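Side-chain contact in core protein VP7 (Bluetongue virus, PDB 1BVP), which forms trimers that assemble on a VP3 scaffold as part of the inner capsid of the virus: residues A[38-43]-A[65-70]. Residues are numbered along the deposited sequence; the frame is centred on the assembly and turned at random.
Sequences NRYNGL and CLDMML
Tyr40 and Asp67 illustrate how one long aromatic side chain can tie together two helices whose backbones stay well apart: CA of Tyr40 and CA of Met68, the nearest pair, are 9.5 Å apart. The bond from CA to CB of Tyr40 heads toward helix 55-73, and CG stands anti to the backbone N (chi1 -176°), which directs the ring toward that helix. The first ring atom to meet a partner is CD1, which lies 4.3 Å from CE of Met68, a loose apolar contact made by the extended methionine reaching back toward helix 27-44. Both helices belong to the helical domain, distinct from the antiparallel beta domain, and Thr90 of helix 90-94 touches all three side chains. Farther out, CE1 and CZ draw up to OD2 of Asp67, CZ at 3.7 Å. At the tip, where the two side chains cross at about a right angle, OH donates a hydrogen bond of 2.7 Å to Asp67 OD2, received on the anti lone pair; this oxygen lies at the ring edge, in its plane, and the carboxylate plane is turned 50° from that of the ring. Arg46 engages both Tyr40 OH and Asp67 OD2, the latter as a salt bridge, while Asp67 OD1 is held by Tyr84 OH and His87 N.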
loop_
_atom_site.group_PDB
_atom_site.type_symbol
_atom_site.label_atom_id
_atom_site.label_comp_id
_atom_site.label_asym_id
_atom_site.label_seq_id
_atom_site.Cartn_x
_atom_site.Cartn_y
_atom_site.Cartn_z
ATOM N N ASN A 38 24.175 -8.469 29.824
ATOM C CA ASN A 38 25.228 -8.279 30.790
ATOM C C ASN A 38 25.400 -6.750 31.032
ATOM O O ASN A 38 25.331 -6.308 32.179
ATOM C CB ASN A 38 26.514 -9.008 30.321
ATOM C CG ASN A 38 27.709 -8.822 31.290
ATOM O OD1 ASN A 38 27.801 -9.530 32.279
ATOM N ND2 ASN A 38 28.634 -7.892 30.982
ATOM N N ARG A 39 25.557 -5.931 29.981
ATOM C CA ARG A 39 25.712 -4.479 30.189
ATOM C C ARG A 39 24.515 -3.916 30.939
ATOM O O ARG A 39 24.648 -3.180 31.911
ATOM C CB ARG A 39 25.827 -3.735 28.875
ATOM C CG ARG A 39 27.220 -3.419 28.461
ATOM C CD ARG A 39 27.933 -2.573 29.487
ATOM N NE ARG A 39 27.925 -1.152 29.165
ATOM C CZ ARG A 39 28.704 -0.256 29.766
ATOM N NH1 ARG A 39 29.539 -0.639 30.718
ATOM N NH2 ARG A 39 28.672 1.022 29.398
ATOM N N TYR A 40 23.336 -4.317 30.493
ATOM C CA TYR A 40 22.109 -3.866 31.078
ATOM C C TYR A 40 22.028 -4.168 32.568
ATOM O O TYR A 40 21.853 -3.259 33.369
ATOM C CB TYR A 40 20.941 -4.489 30.335
ATOM C CG TYR A 40 19.608 -3.986 30.822
ATOM C CD1 TYR A 40 19.173 -2.686 30.510
ATOM C CD2 TYR A 40 18.805 -4.781 31.645
ATOM C CE1 TYR A 40 17.974 -2.198 31.025
ATOM C CE2 TYR A 40 17.608 -4.307 32.157
ATOM C CZ TYR A 40 17.202 -3.023 31.846
ATOM O OH TYR A 40 16.025 -2.565 32.364
ATOM N N ASN A 41 22.141 -5.437 32.951
ATOM C CA ASN A 41 22.079 -5.812 34.364
ATOM C C ASN A 41 23.154 -5.081 35.194
ATOM O O ASN A 41 22.904 -4.629 36.319
ATOM C CB ASN A 41 22.189 -7.320 34.510
ATOM C CG ASN A 41 20.910 -8.031 34.116
ATOM O OD1 ASN A 41 20.904 -9.227 33.875
ATOM N ND2 ASN A 41 19.803 -7.295 34.074
ATOM N N GLY A 42 24.310 -4.844 34.592
ATOM C CA GLY A 42 25.355 -4.154 35.312
ATOM C C GLY A 42 25.100 -2.702 35.654
ATOM O O GLY A 42 25.361 -2.288 36.779
ATOM N N LEU A 43 24.649 -1.918 34.681
ATOM C CA LEU A 43 24.386 -0.492 34.891
ATOM C C LEU A 43 23.040 -0.194 35.546
ATOM O O LEU A 43 22.806 0.903 36.047
ATOM C CB LEU A 43 24.431 0.241 33.552
ATOM C CG LEU A 43 25.749 0.393 32.804
ATOM C CD1 LEU A 43 25.488 1.210 31.560
ATOM C CD2 LEU A 43 26.746 1.116 33.671
ATOM N N CYS A 65 13.325 -4.387 27.545
ATOM C CA CYS A 65 12.976 -3.944 26.209
ATOM C C CYS A 65 12.268 -2.588 26.255
ATOM O O CYS A 65 12.588 -1.678 25.464
ATOM C CB CYS A 65 12.092 -4.975 25.590
ATOM S SG CYS A 65 13.024 -6.408 25.104
ATOM N N LEU A 66 11.341 -2.440 27.204
ATOM C CA LEU A 66 10.640 -1.178 27.387
ATOM C C LEU A 66 11.657 -0.062 27.658
ATOM O O LEU A 66 11.614 1.003 27.035
ATOM C CB LEU A 66 9.653 -1.297 28.533
ATOM C CG LEU A 66 8.741 -0.102 28.849
ATOM C CD1 LEU A 66 8.102 0.476 27.608
ATOM C CD2 LEU A 66 7.662 -0.580 29.807
ATOM N N ASP A 67 12.621 -0.322 28.536
ATOM C CA ASP A 67 13.644 0.681 28.841
ATOM C C ASP A 67 14.418 1.084 27.613
ATOM O O ASP A 67 14.723 2.258 27.411
ATOM C CB ASP A 67 14.654 0.154 29.869
ATOM C CG ASP A 67 14.246 0.437 31.299
ATOM O OD1 ASP A 67 13.396 1.323 31.531
ATOM O OD2 ASP A 67 14.788 -0.227 32.202
ATOM N N MET A 68 14.775 0.085 26.818
ATOM C CA MET A 68 15.552 0.303 25.615
ATOM C C MET A 68 14.782 1.055 24.558
ATOM O O MET A 68 15.344 1.925 23.893
ATOM C CB MET A 68 16.057 -1.025 25.091
ATOM C CG MET A 68 17.117 -1.629 25.989
ATOM S SD MET A 68 17.821 -3.114 25.297
ATOM C CE MET A 68 19.294 -3.154 26.267
ATOM N N MET A 69 13.497 0.731 24.408
ATOM C CA MET A 69 12.626 1.417 23.456
ATOM C C MET A 69 12.501 2.905 23.892
ATOM O O MET A 69 12.821 3.804 23.124
ATOM C CB MET A 69 11.266 0.721 23.441
ATOM C CG MET A 69 10.212 1.279 22.466
ATOM S SD MET A 69 9.186 2.583 23.200
ATOM C CE MET A 69 9.248 3.840 21.966
ATOM N N LEU A 70 12.182 3.165 25.161
ATOM C CA LEU A 70 12.050 4.545 25.614
ATOM C C LEU A 70 13.328 5.336 25.481
ATOM O O LEU A 70 13.301 6.488 25.050
ATOM C CB LEU A 70 11.513 4.623 27.048
ATOM C CG LEU A 70 10.158 3.916 27.218
ATOM C CD1 LEU A 70 9.766 3.801 28.658
ATOM C CD2 LEU A 70 9.072 4.618 26.389
#